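Local structure of cellulase (Uncultured bacterium, 6XSO) at residues P272-G276 / D320-R324; T286-M290 / D334-A339; Y348-L352 / N364-A369. The protein probably hydrolyses internal beta-1,4-glucosidic bonds of cellulose and related plant polysaccharides, as a broad-specificity endoglucanase of glycoside hydrolase family 5. One frame throughout, in Å; residues are numbered along the deposited sequence.

Contact 1: P272-G276 / D320-R324; sequences PTIAG and DYDAR. With LMR ((2S)-2-hydroxybutanedioic acid), chain C.
The methyl group of Ala275 rests over one face of the Arg324 guanidinium, with Ala275 CB 3.7 Å from Arg324 NH1 and displaced toward the rim of the flat group. The edges of the same group carry its polar work. In its plane NH1 bonds to Asp320 OD1 at 2.8 Å, a salt bridge one helical turn back along the chain, and NE sends a weak hydrogen bond of 3.3 Å to O1A of the bound (2S)-2-hydroxybutanedioic acid. Two carboxylates thus lie at the rim while a methyl group lies on the face. The chain reaches this place by a bend at chi3 (56°), which brings the guanidinium back toward Asp320.

The carboxylate of Asp320 is shared out as well. Beyond the arginine, OD1 accepts from Asn313 and OD2 is hydrogen-bonded to Thr311, while Asp320 OD2 also accepts a hydrogen bond from a water, 2.7 Å away. That water accepts in turn from the Ile274 backbone N at 2.8 Å, and so ties the two segments together where they share no direct polar bond. Ile274 and Asp320 run past each other in opposite directions, with Ile274 CG1 3.6 Å from Asp320 OD2. So many partners on one buried carboxylate would probably favour its ionised form and fix its rotation.

In the (beta/alpha)8 barrel, 272-276 belongs to the loop between strand 264-270 and helix 279-298, and 320-324 comprises the short helix 320-323 and Arg324, at the N-cap position of helix 325-341. Ile274 also packs against Met328 and Phe331, so the loop is seated on helix 325-341 as well as on the short helix preceding it.

Contact 2: T286-M290 / D334-A339; sequences TRDLM and DFVAQA
Met290 CE lies over one face of the Phe335 ring, 4.1 Å from its centroid and 16° off the normal, a CH-pi contact. The same methyl touches Ala339 CB at 3.8 Å; a bend at chi2 turns the thioether toward the neighbouring helix. Leu289 CD2 meets the ring obliquely at CE1, 3.6 Å away.

Toward the surface the packing turns polar. The amide of Gln338 lies nearly parallel to the Arg287 guanidinium, the planes 8° apart, with NE2 over the guanidinium face. Thr286 CG2 packs on the same amide, 3.5 Å from NE2.

A second shell fixes this amide. NE2 donates to Asp334 OD2 at 2.7 Å, on the syn side of the carboxylate, and also to the carbonyl of Arg283. Asp334 in turn reaches across through two waters, one accepting from Thr286 OG1 and donating to OD2, the other accepting from Arg287 NH2 at 2.6 Å and donating to OD1. The opposite charges of Arg287 and Asp334 are thus not in direct contact, Arg287 NH2 lying 5.0 Å from Asp334 OD1 with a water bonded to both.

The two helices, 279-298 and 325-341, are successive outer helices of the barrel; the axes of the two short segments approach to 10.2 Å and cross at -31°. Beneath them Phe335 stacks on Trp309 and reaches Ile306 and Thr346, side chains of strands 304-309 and 345-349.

Contact 3: Y348-L352 / N364-A369; sequences YWMGL and NQADLA
Leu352 and Gln365 join the two ends of the last beta-alpha loop of a TIM barrel, where the chain leaving strand 345-349 returns to begin helix 366-377. The dense part is apolar. Leu352 CD2 is driven against Leu368 CG at 3.7 Å, the two side chains crossing at about a right angle, and also touches Ala369. From the other direction Leu368 CD2 meets the phenol end of Tyr348, obliquely to the ring and 3.5 Å from OH. Phe329 and Val332 of helix 325-341 back the same leucine, while Trp33 and Phe76 lie against Leu352.

The outer part is polar and more exposed, held by directional bonds rather than by packing. Here Gln365, the N-cap residue, works with both ends: its backbone N donates to Leu352 O at 3.1 Å, and its side-chain OE1 accepts from Leu352 N at 3.0 Å. Both bonds are nearly straight at the hydrogen, yet each donor stands more than 30° out of the carbonyl plane it meets. The side chain extends beyond CG (chi2 179°), which carries the amide over Gly351. A beta carbon at Gly351 would run into OE1, and its positive phi also favours glycine. An alanine in place of Gln365 would probably leave the Leu352 N-H without its acceptor and the loop less firmly tied to the start of the helix.

On the exposed side Asn364 OD1 comes near Leu352 O without bonding to it, both being acceptors, and is instead weakly bonded to the backbone N of Asp354. Toward the barrel, the hydroxyl of Tyr348 is hydrogen-bonded to Ser310 and also to a water, and that water donates to Gln365 OE1 at 2.9 Å.

In the fold
The three contacts lie along the last three beta-alpha units of the (beta/alpha)8 barrel. Contacts 1 and 2 both join the region after strand 264-270 to the region after strand 304-309, first at the loops, then between the helices, with centres about 17 Å apart. Contact 3 closes the final unit, its centre about 15 Å from that of contact 1, and Tyr321 bridges the two, its OH 2.6 Å from Asp367 OD1 in a probable hydrogen bond. As in other barrels of this family, the catalytic cleft is expected at the C-terminal ends of the strands, where the loops of contacts 1 and 3 leave. The bound hydroxybutanedioic acid touches contact 1 alone.

Contact 1: P272-G276 / D320-R324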
loop_
_atom_site.group_PDB
_atom_site.type_symbol
_atom_site.label_atom_id
_atom_site.label_comp_id
_atom_site.label_asym_id
_atom_site.label_seq_id
_atom_site.Cartn_x
_atom_site.Cartn_y
_atom_site.Cartn_z
ATOM N N PRO A 272 2.756 0.727 15.186
ATOM C CA PRO A 272 3.473 0.497 16.445
ATOM C C PRO A 272 2.578 0.686 17.657
ATOM O O PRO A 272 1.651 1.496 17.657
ATOM C CB PRO A 272 4.570 1.569 16.433
ATOM C CG PRO A 272 4.674 2.031 15.029
ATOM C CD PRO A 272 3.335 1.814 14.386
ATOM N N THR A 273 2.929 -0.009 18.731
ATOM C CA THR A 273 2.247 0.175 20.002
ATOM C C THR A 273 2.858 1.361 20.741
ATOM O O THR A 273 4.076 1.418 20.945
ATOM C CB THR A 273 2.377 -1.092 20.842
ATOM O OG1 THR A 273 1.793 -2.211 20.156
ATOM C CG2 THR A 273 1.657 -0.923 22.154
ATOM N N ILE A 274 2.015 2.317 21.126
ATOM C CA ILE A 274 2.455 3.430 21.958
ATOM C C ILE A 274 1.833 3.401 23.344
ATOM O O ILE A 274 2.415 3.970 24.278
ATOM C CB ILE A 274 2.230 4.799 21.282
ATOM C CG1 ILE A 274 0.745 5.120 21.121
ATOM C CG2 ILE A 274 2.959 4.850 19.943
ATOM C CD1 ILE A 274 0.473 6.594 20.698
ATOM N N ALA A 275 0.698 2.738 23.525
ATOM C CA ALA A 275 0.084 2.680 24.844
ATOM C C ALA A 275 0.986 1.953 25.833
ATOM O O ALA A 275 1.537 0.889 25.533
ATOM C CB ALA A 275 -1.271 1.984 24.738
ATOM N N GLY A 276 1.138 2.536 27.015
ATOM C CA GLY A 276 1.976 1.972 28.050
ATOM C C GLY A 276 3.443 2.292 27.920
ATOM O O GLY A 276 4.241 1.795 28.724
ATOM N N ASP A 320 -5.923 5.361 20.260
ATOM C CA ASP A 320 -4.951 6.246 20.901
ATOM C C ASP A 320 -5.255 7.713 20.618
ATOM O O ASP A 320 -4.910 8.581 21.426
ATOM C CB ASP A 320 -3.535 5.897 20.455
ATOM C CG ASP A 320 -3.100 4.538 20.926
ATOM O OD1 ASP A 320 -3.423 4.161 22.070
ATOM O OD2 ASP A 320 -2.467 3.818 20.134
ATOM N N TYR A 321 -5.916 8.015 19.503
ATOM C CA TYR A 321 -6.336 9.394 19.248
ATOM C C TYR A 321 -7.260 9.908 20.349
ATOM O O TYR A 321 -7.185 11.083 20.749
ATOM C CB TYR A 321 -7.014 9.426 17.869
ATOM C CG TYR A 321 -7.569 10.753 17.475
ATOM C CD1 TYR A 321 -6.749 11.736 16.936
ATOM C CD2 TYR A 321 -8.920 11.039 17.641
ATOM C CE1 TYR A 321 -7.260 12.966 16.574
ATOM C CE2 TYR A 321 -9.437 12.269 17.278
ATOM C CZ TYR A 321 -8.599 13.226 16.739
ATOM O OH TYR A 321 -9.103 14.448 16.366
ATOM N N ASP A 322 -8.136 9.045 20.860
ATOM C CA ASP A 322 -9.037 9.421 21.935
ATOM C C ASP A 322 -8.365 9.326 23.301
ATOM O O ASP A 322 -8.530 10.219 24.140
ATOM C CB ASP A 322 -10.276 8.520 21.908
ATOM C CG ASP A 322 -11.257 8.902 20.808
ATOM O OD1 ASP A 322 -11.237 10.068 20.356
ATOM O OD2 ASP A 322 -12.053 8.032 20.398
ATOM N N ALA A 323 -7.589 8.270 23.532
ATOM C CA ALA A 323 -7.130 7.976 24.881
ATOM C C ALA A 323 -5.827 8.660 25.261
ATOM O O ALA A 323 -5.596 8.882 26.458
ATOM C CB ALA A 323 -6.935 6.470 25.063
ATOM N N ARG A 324 -4.952 8.942 24.300
ATOM C CA ARG A 324 -3.617 9.482 24.576
ATOM C C ARG A 324 -3.188 10.330 23.381
ATOM O O ARG A 324 -2.193 10.057 22.700
ATOM C CB ARG A 324 -2.636 8.358 24.907
ATOM C CG ARG A 324 -2.595 7.179 23.926
ATOM C CD ARG A 324 -1.825 5.950 24.460
ATOM N NE ARG A 324 -2.385 5.502 25.726
ATOM C CZ ARG A 324 -3.465 4.735 25.852
ATOM N NH1 ARG A 324 -4.104 4.293 24.771
ATOM N NH2 ARG A 324 -3.923 4.431 27.063
HETATM C C1 LMR C . -0.033 7.958 28.197
HETATM O O1A LMR C . -1.216 7.486 28.155
HETATM O O1B LMR C . 0.955 7.224 28.446
HETATM C C2 LMR C . 0.212 9.447 27.935
HETATM O O2 LMR C . -1.064 10.016 27.915
HETATM C C3 LMR C . 1.098 10.093 28.982
HETATM C C4 LMR C . 1.094 11.607 28.754
HETATM O O4A LMR C . 1.452 12.377 29.687
HETATM O O4B LMR C . 0.736 12.107 27.647
HETATM O O HOH W 1 -0.781 1.872 21.001
#

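Contact 2: T286-M290 / D334-A339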
loop_
_atom_site.group_PDB
_atom_site.type_symbol
_atom_site.label_atom_id
_atom_site.label_comp_id
_atom_site.label_asym_id
_atom_site.label_seq_id
_atom_site.Cartn_x
_atom_site.Cartn_y
_atom_site.Cartn_z
ATOM N N THR A 286 10.751 3.390 17.067
ATOM C CA THR A 286 10.708 3.874 15.694
ATOM C C THR A 286 12.090 3.825 15.058
ATOM O O THR A 286 12.228 3.444 13.888
ATOM C CB THR A 286 10.115 5.283 15.682
ATOM O OG1 THR A 286 8.730 5.203 16.063
ATOM C CG2 THR A 286 10.238 5.916 14.302
ATOM N N ARG A 287 13.127 4.174 15.823
ATOM C CA ARG A 287 14.491 4.094 15.306
ATOM C C ARG A 287 14.841 2.656 14.930
ATOM O O ARG A 287 15.481 2.413 13.901
ATOM C CB ARG A 287 15.486 4.636 16.339
ATOM C CG ARG A 287 16.863 4.934 15.753
ATOM C CD ARG A 287 17.748 5.748 16.723
ATOM N NE ARG A 287 16.959 6.548 17.664
ATOM C CZ ARG A 287 16.364 7.706 17.376
ATOM N NH1 ARG A 287 16.459 8.240 16.163
ATOM N NH2 ARG A 287 15.659 8.329 18.310
ATOM N N ASP A 288 14.402 1.686 15.735
ATOM C CA ASP A 288 14.681 0.284 15.426
ATOM C C ASP A 288 13.963 -0.142 14.154
ATOM O O ASP A 288 14.552 -0.822 13.303
ATOM C CB ASP A 288 14.249 -0.590 16.604
ATOM C CG ASP A 288 14.302 -2.079 16.279
ATOM O OD1 ASP A 288 15.425 -2.603 16.163
ATOM O OD2 ASP A 288 13.229 -2.718 16.141
ATOM N N LEU A 289 12.694 0.247 14.013
ATOM C CA LEU A 289 11.951 -0.025 12.787
ATOM C C LEU A 289 12.681 0.541 11.577
ATOM O O LEU A 289 12.909 -0.162 10.583
ATOM C CB LEU A 289 10.547 0.579 12.895
ATOM C CG LEU A 289 9.752 0.789 11.601
ATOM C CD1 LEU A 289 9.359 -0.548 11.006
ATOM C CD2 LEU A 289 8.500 1.615 11.813
ATOM N N MET A 290 13.060 1.814 11.643
ATOM C CA MET A 290 13.705 2.434 10.498
ATOM C C MET A 290 15.061 1.798 10.223
ATOM O O MET A 290 15.450 1.660 9.055
ATOM C CB MET A 290 13.855 3.938 10.734
ATOM C CG MET A 290 12.544 4.684 10.944
ATOM S SD MET A 290 11.461 4.622 9.513
ATOM C CE MET A 290 9.935 5.303 10.187
ATOM N N ASP A 334 7.711 12.342 15.435
ATOM C CA ASP A 334 8.991 11.642 15.336
ATOM C C ASP A 334 8.983 10.601 14.218
ATOM O O ASP A 334 10.006 10.401 13.547
ATOM C CB ASP A 334 9.327 11.005 16.683
ATOM C CG ASP A 334 10.603 10.181 16.631
ATOM O OD1 ASP A 334 11.698 10.801 16.648
ATOM O OD2 ASP A 334 10.481 8.931 16.577
ATOM N N PHE A 335 7.861 9.900 14.032
ATOM C CA PHE A 335 7.762 8.869 12.996
ATOM C C PHE A 335 7.949 9.484 11.618
ATOM O O PHE A 335 8.761 9.009 10.813
ATOM C CB PHE A 335 6.392 8.199 13.112
ATOM C CG PHE A 335 6.221 6.970 12.258
ATOM C CD1 PHE A 335 6.589 5.734 12.738
ATOM C CD2 PHE A 335 5.655 7.056 10.997
ATOM C CE1 PHE A 335 6.412 4.603 11.959
ATOM C CE2 PHE A 335 5.467 5.919 10.224
ATOM C CZ PHE A 335 5.867 4.708 10.696
ATOM N N VAL A 336 7.237 10.583 11.351
ATOM C CA VAL A 336 7.368 11.256 10.064
ATOM C C VAL A 336 8.783 11.774 9.880
ATOM O O VAL A 336 9.360 11.652 8.796
ATOM C CB VAL A 336 6.312 12.372 9.936
ATOM C CG1 VAL A 336 6.586 13.256 8.721
ATOM C CG2 VAL A 336 4.920 11.728 9.818
ATOM N N ALA A 337 9.362 12.363 10.934
ATOM C CA ALA A 337 10.707 12.920 10.841
ATOM C C ALA A 337 11.745 11.832 10.596
ATOM O O ALA A 337 12.650 12.004 9.765
ATOM C CB ALA A 337 11.059 13.681 12.117
ATOM N N GLN A 338 11.667 10.727 11.341
ATOM C CA GLN A 338 12.670 9.682 11.150
ATOM C C GLN A 338 12.563 9.087 9.749
ATOM O O GLN A 338 13.580 8.811 9.101
ATOM C CB GLN A 338 12.562 8.601 12.234
ATOM C CG GLN A 338 12.956 9.042 13.637
ATOM C CD GLN A 338 13.369 7.865 14.507
ATOM O OE1 GLN A 338 14.179 7.032 14.101
ATOM N NE2 GLN A 338 12.803 7.787 15.704
ATOM N N ALA A 339 11.336 8.904 9.258
ATOM C CA ALA A 339 11.140 8.422 7.892
ATOM C C ALA A 339 11.708 9.406 6.880
ATOM O O ALA A 339 12.422 9.009 5.950
ATOM C CB ALA A 339 9.645 8.179 7.654
HETATM O O HOH W 2 7.989 7.794 16.756
HETATM O O HOH W 3 14.211 10.377 17.464
#

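Contact 3: Y348-L352 / N364-A369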
loop_
_atom_site.group_PDB
_atom_site.type_symbol
_atom_site.label_atom_id
_atom_site.label_comp_id
_atom_site.label_asym_id
_atom_site.label_seq_id
_atom_site.Cartn_x
_atom_site.Cartn_y
_atom_site.Cartn_z
ATOM N N TYR A 348 -0.671 7.556 5.899
ATOM C CA TYR A 348 -1.508 7.331 7.077
ATOM C C TYR A 348 -2.763 6.528 6.714
ATOM O O TYR A 348 -3.340 6.711 5.643
ATOM C CB TYR A 348 -1.886 8.692 7.714
ATOM C CG TYR A 348 -2.516 8.494 9.054
ATOM C CD1 TYR A 348 -3.900 8.457 9.184
ATOM C CD2 TYR A 348 -1.738 8.295 10.188
ATOM C CE1 TYR A 348 -4.489 8.213 10.408
ATOM C CE2 TYR A 348 -2.319 8.055 11.408
ATOM C CZ TYR A 348 -3.690 8.008 11.511
ATOM O OH TYR A 348 -4.244 7.737 12.737
ATOM N N TRP A 349 -3.181 5.620 7.605
ATOM C CA TRP A 349 -4.333 4.753 7.328
ATOM C C TRP A 349 -5.639 5.412 7.782
ATOM O O TRP A 349 -5.922 5.478 8.981
ATOM C CB TRP A 349 -4.194 3.396 8.026
ATOM C CG TRP A 349 -5.408 2.541 7.723
ATOM C CD1 TRP A 349 -6.443 2.236 8.567
ATOM C CD2 TRP A 349 -5.736 1.962 6.463
ATOM N NE1 TRP A 349 -7.387 1.484 7.906
ATOM C CE2 TRP A 349 -6.983 1.308 6.610
ATOM C CE3 TRP A 349 -5.101 1.928 5.216
ATOM C CZ2 TRP A 349 -7.594 0.627 5.559
ATOM C CZ3 TRP A 349 -5.696 1.244 4.180
ATOM C CH2 TRP A 349 -6.934 0.595 4.354
ATOM N N MET A 350 -6.462 5.839 6.825
ATOM C CA MET A 350 -7.826 6.327 7.078
ATOM C C MET A 350 -7.816 7.471 8.095
ATOM O O MET A 350 -6.902 8.305 8.114
ATOM C CB MET A 350 -8.736 5.158 7.425
ATOM C CG MET A 350 -8.985 4.203 6.265
ATOM S SD MET A 350 -10.200 2.908 6.610
ATOM C CE MET A 350 -11.717 3.855 6.620
ATOM N N GLY A 351 -8.848 7.547 8.921
ATOM C CA GLY A 351 -9.012 8.714 9.748
ATOM C C GLY A 351 -9.002 9.935 8.857
ATOM O O GLY A 351 -9.290 9.850 7.656
ATOM N N LEU A 352 -8.665 11.067 9.461
ATOM C CA LEU A 352 -8.491 12.377 8.835
ATOM C C LEU A 352 -9.784 12.923 8.247
ATOM O O LEU A 352 -10.292 13.935 8.739
ATOM C CB LEU A 352 -7.365 12.401 7.807
ATOM C CG LEU A 352 -6.000 11.884 8.265
ATOM C CD1 LEU A 352 -4.937 12.328 7.259
ATOM C CD2 LEU A 352 -5.594 12.288 9.673
ATOM N N ASN A 364 -12.632 15.349 9.801
ATOM C CA ASN A 364 -13.134 15.054 11.135
ATOM C C ASN A 364 -12.014 14.817 12.141
ATOM O O ASN A 364 -12.277 14.803 13.352
ATOM C CB ASN A 364 -14.103 13.869 11.104
ATOM C CG ASN A 364 -13.447 12.596 10.637
ATOM O OD1 ASN A 364 -13.036 12.495 9.489
ATOM N ND2 ASN A 364 -13.339 11.609 11.532
ATOM N N GLN A 365 -10.772 14.689 11.685
ATOM C CA GLN A 365 -9.596 14.747 12.561
ATOM C C GLN A 365 -8.661 15.837 12.032
ATOM O O GLN A 365 -7.532 15.562 11.606
ATOM C CB GLN A 365 -8.917 13.389 12.681
ATOM C CG GLN A 365 -9.866 12.265 13.113
ATOM C CD GLN A 365 -9.172 10.920 13.210
ATOM O OE1 GLN A 365 -8.333 10.579 12.372
ATOM N NE2 GLN A 365 -9.491 10.165 14.258
ATOM N N ALA A 366 -9.133 17.084 12.082
ATOM C CA ALA A 366 -8.345 18.190 11.545
ATOM C C ALA A 366 -7.026 18.332 12.278
ATOM O O ALA A 366 -5.991 18.601 11.655
ATOM C CB ALA A 366 -9.125 19.498 11.627
ATOM N N ASP A 367 -7.041 18.154 13.601
ATOM C CA ASP A 367 -5.813 18.296 14.375
ATOM C C ASP A 367 -4.754 17.283 13.935
ATOM O O ASP A 367 -3.583 17.645 13.754
ATOM C CB ASP A 367 -6.109 18.249 15.880
ATOM C CG ASP A 367 -6.933 17.044 16.313
ATOM O OD1 ASP A 367 -7.350 16.191 15.499
ATOM O OD2 ASP A 367 -7.157 16.958 17.542
ATOM N N LEU A 368 -5.152 16.027 13.715
ATOM C CA LEU A 368 -4.196 15.007 13.295
ATOM C C LEU A 368 -3.700 15.246 11.874
ATOM O O LEU A 368 -2.504 15.084 11.598
ATOM C CB LEU A 368 -4.841 13.634 13.423
ATOM C CG LEU A 368 -3.950 12.473 12.981
ATOM C CD1 LEU A 368 -2.651 12.356 13.709
ATOM C CD2 LEU A 368 -4.737 11.176 13.146
ATOM N N ALA A 369 -4.596 15.626 10.961
ATOM C CA ALA A 369 -4.173 15.916 9.595
ATOM C C ALA A 369 -3.116 17.009 9.583
ATOM O O ALA A 369 -2.075 16.877 8.923
ATOM C CB ALA A 369 -5.389 16.306 8.758
HETATM O O HOH W 4 -6.859 8.183 12.975
#